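PDB 3SQR: laccase from Botrytis aclada, which probably couples the one-electron oxidation of phenols such as hydroquinones to the four-electron reduction of dioxygen to water, using copper ions as cofactor. Local coordinates for residues V199-D204 / L229-N234. Numbering follows the deposited sequence.
Sequences VIFLQD and LMNGTN. With NAG (2-acetamido-2-deoxy-beta-D-glucopyranose), chain C.
L229 and M230 pair antiparallel with Q203 and L202 at the margin of a sheet in the second cupredoxin-like domain, where strand 227-230 is outermost and runs into a glycosylated turn. Q203 and L229 form the hydrogen-bonded pair, with Q203 N to L229 O at 3.2 Å and L229 N to Q203 O at 2.9 Å. Two residues along each chain, N231 N donates almost straight to F201 O (2.7 Å, 172°). N231 then carries the ladder on with its side chain: amide OD1 accepts F201 N at 3.1 Å, replacing a strand carbonyl, while ND2 is bonded to NAG C1. The sugar's N2 donates to V199 O at 2.8 Å. M230 to T233 make a type I' turn, whose positive phi angles asparagine (N231) tolerates better than most residues and glycine (G232), lacking CB, adopts easily. A water accepts a hydrogen bond from G232 N and donates one to Q203 OE1, tying turn to strand. The unbranched, flexible M230 side chain lies alongside branched I200 and L202 on one face, its CG 3.8 Å from I200 CG2; L229 lies along the Q203 chain on the other. With the N231 amide engaged at both ends and sugar N2 tied to V199 O, the first sugar is probably restricted in orientation.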
loop_
_atom_site.group_PDB
_atom_site.type_symbol
_atom_site.label_atom_id
_atom_site.label_comp_id
_atom_site.label_asym_id
_atom_site.label_seq_id
_atom_site.Cartn_x
_atom_site.Cartn_y
_atom_site.Cartn_z
ATOM N N VAL A 199 -5.416 12.896 -2.934
ATOM C CA VAL A 199 -4.337 11.933 -3.222
ATOM C C VAL A 199 -3.713 12.233 -4.570
ATOM O O VAL A 199 -4.384 12.736 -5.527
ATOM C CB VAL A 199 -4.892 10.494 -3.195
ATOM C CG1 VAL A 199 -3.885 9.506 -3.712
ATOM C CG2 VAL A 199 -5.254 10.036 -1.743
ATOM N N ILE A 200 -2.444 11.970 -4.662
ATOM C CA ILE A 200 -1.745 11.894 -5.965
ATOM C C ILE A 200 -1.106 10.524 -6.000
ATOM O O ILE A 200 -0.191 10.225 -5.226
ATOM C CB ILE A 200 -0.613 12.944 -6.102
ATOM C CG1 ILE A 200 -1.198 14.355 -5.966
ATOM C CG2 ILE A 200 0.168 12.741 -7.426
ATOM C CD1 ILE A 200 -0.196 15.496 -6.006
ATOM N N PHE A 201 -1.676 9.636 -6.822
ATOM C CA PHE A 201 -1.139 8.336 -7.053
ATOM C C PHE A 201 0.062 8.369 -7.968
ATOM O O PHE A 201 0.110 9.120 -8.926
ATOM C CB PHE A 201 -2.185 7.407 -7.652
ATOM C CG PHE A 201 -3.282 7.050 -6.688
ATOM C CD1 PHE A 201 -3.032 6.135 -5.675
ATOM C CD2 PHE A 201 -4.542 7.612 -6.784
ATOM C CE1 PHE A 201 -4.002 5.801 -4.799
ATOM C CE2 PHE A 201 -5.545 7.248 -5.917
ATOM C CZ PHE A 201 -5.279 6.331 -4.936
ATOM N N LEU A 202 1.073 7.614 -7.605
ATOM C CA LEU A 202 2.279 7.470 -8.423
ATOM C C LEU A 202 2.373 5.990 -8.779
ATOM O O LEU A 202 2.320 5.137 -7.904
ATOM C CB LEU A 202 3.491 7.964 -7.650
ATOM C CG LEU A 202 3.499 9.371 -7.115
ATOM C CD1 LEU A 202 4.656 9.531 -6.108
ATOM C CD2 LEU A 202 3.539 10.364 -8.288
ATOM N N GLN A 203 2.486 5.653 -10.053
ATOM C CA GLN A 203 2.578 4.259 -10.449
ATOM C C GLN A 203 3.255 4.120 -11.797
ATOM O O GLN A 203 3.343 5.050 -12.583
ATOM C CB GLN A 203 1.196 3.631 -10.533
ATOM C CG GLN A 203 0.324 4.310 -11.569
ATOM C CD GLN A 203 -1.105 3.862 -11.572
ATOM O OE1 GLN A 203 -2.003 4.635 -11.333
ATOM N NE2 GLN A 203 -1.333 2.612 -11.962
ATOM N N ASP A 204 3.746 2.918 -12.013
ATOM C CA ASP A 204 4.053 2.413 -13.343
ATOM C C ASP A 204 2.710 2.151 -14.016
ATOM O O ASP A 204 1.653 2.160 -13.360
ATOM C CB ASP A 204 4.945 1.142 -13.307
ATOM C CG ASP A 204 4.545 0.136 -12.247
ATOM O OD1 ASP A 204 3.356 0.104 -11.831
ATOM O OD2 ASP A 204 5.436 -0.644 -11.830
ATOM N N LEU A 229 1.920 6.629 -14.593
ATOM C CA LEU A 229 0.784 7.561 -14.424
ATOM C C LEU A 229 0.973 8.311 -13.166
ATOM O O LEU A 229 1.476 7.775 -12.163
ATOM C CB LEU A 229 -0.533 6.845 -14.335
ATOM C CG LEU A 229 -0.949 5.989 -15.540
ATOM C CD1 LEU A 229 -2.185 5.230 -15.206
ATOM C CD2 LEU A 229 -1.182 6.820 -16.741
ATOM N N MET A 230 0.596 9.588 -13.236
ATOM C CA MET A 230 0.526 10.410 -12.075
ATOM C C MET A 230 -0.912 10.800 -11.895
ATOM O O MET A 230 -1.514 11.478 -12.717
ATOM C CB MET A 230 1.406 11.669 -12.211
ATOM C CG MET A 230 1.445 12.483 -10.991
ATOM S SD MET A 230 2.678 13.831 -11.033
ATOM C CE MET A 230 4.226 12.930 -11.087
ATOM N N ASN A 231 -1.459 10.390 -10.763
ATOM C CA ASN A 231 -2.866 10.469 -10.492
ATOM C C ASN A 231 -3.699 10.039 -11.660
ATOM O O ASN A 231 -4.685 10.675 -11.977
ATOM C CB ASN A 231 -3.266 11.840 -10.000
ATOM C CG ASN A 231 -4.321 11.742 -8.932
ATOM O OD1 ASN A 231 -4.261 10.885 -8.050
ATOM N ND2 ASN A 231 -5.288 12.590 -9.019
ATOM N N GLY A 232 -3.302 8.931 -12.274
ATOM C CA GLY A 232 -4.097 8.302 -13.286
ATOM C C GLY A 232 -3.883 8.811 -14.701
ATOM O O GLY A 232 -4.556 8.359 -15.575
ATOM N N THR A 233 -2.959 9.744 -14.895
ATOM C CA THR A 233 -2.714 10.282 -16.251
ATOM C C THR A 233 -1.264 10.498 -16.594
ATOM O O THR A 233 -0.422 10.642 -15.709
ATOM C CB THR A 233 -3.555 11.561 -16.433
ATOM O OG1 THR A 233 -3.559 11.887 -17.810
ATOM C CG2 THR A 233 -2.974 12.673 -15.601
ATOM N N ASN A 234 -0.966 10.499 -17.901
ATOM C CA ASN A 234 0.299 10.919 -18.400
ATOM C C ASN A 234 0.202 11.114 -19.911
ATOM O O ASN A 234 -0.806 10.746 -20.525
ATOM C CB ASN A 234 1.394 9.887 -18.104
ATOM C CG ASN A 234 2.779 10.486 -18.042
ATOM O OD1 ASN A 234 2.988 11.641 -18.408
ATOM N ND2 ASN A 234 3.744 9.718 -17.479
HETATM C C1 NAG C . -6.376 12.592 -8.083
HETATM C C2 NAG C . -6.777 14.005 -7.671
HETATM C C3 NAG C . -7.866 13.880 -6.624
HETATM C C4 NAG C . -9.062 13.092 -7.138
HETATM C C5 NAG C . -8.597 11.784 -7.856
HETATM C C6 NAG C . -9.590 11.368 -8.913
HETATM C C7 NAG C . -5.360 15.915 -7.220
HETATM C C8 NAG C . -4.267 16.548 -6.376
HETATM N N2 NAG C . -5.718 14.664 -6.969
HETATM O O3 NAG C . -8.278 15.137 -6.140
HETATM O O4 NAG C . -9.927 12.750 -6.039
HETATM O O5 NAG C . -7.468 11.968 -8.672
HETATM O O6 NAG C . -9.359 10.005 -9.275
HETATM O O7 NAG C . -5.930 16.517 -8.135
HETATM O O HOH W 1 -1.498 7.288 -10.997
#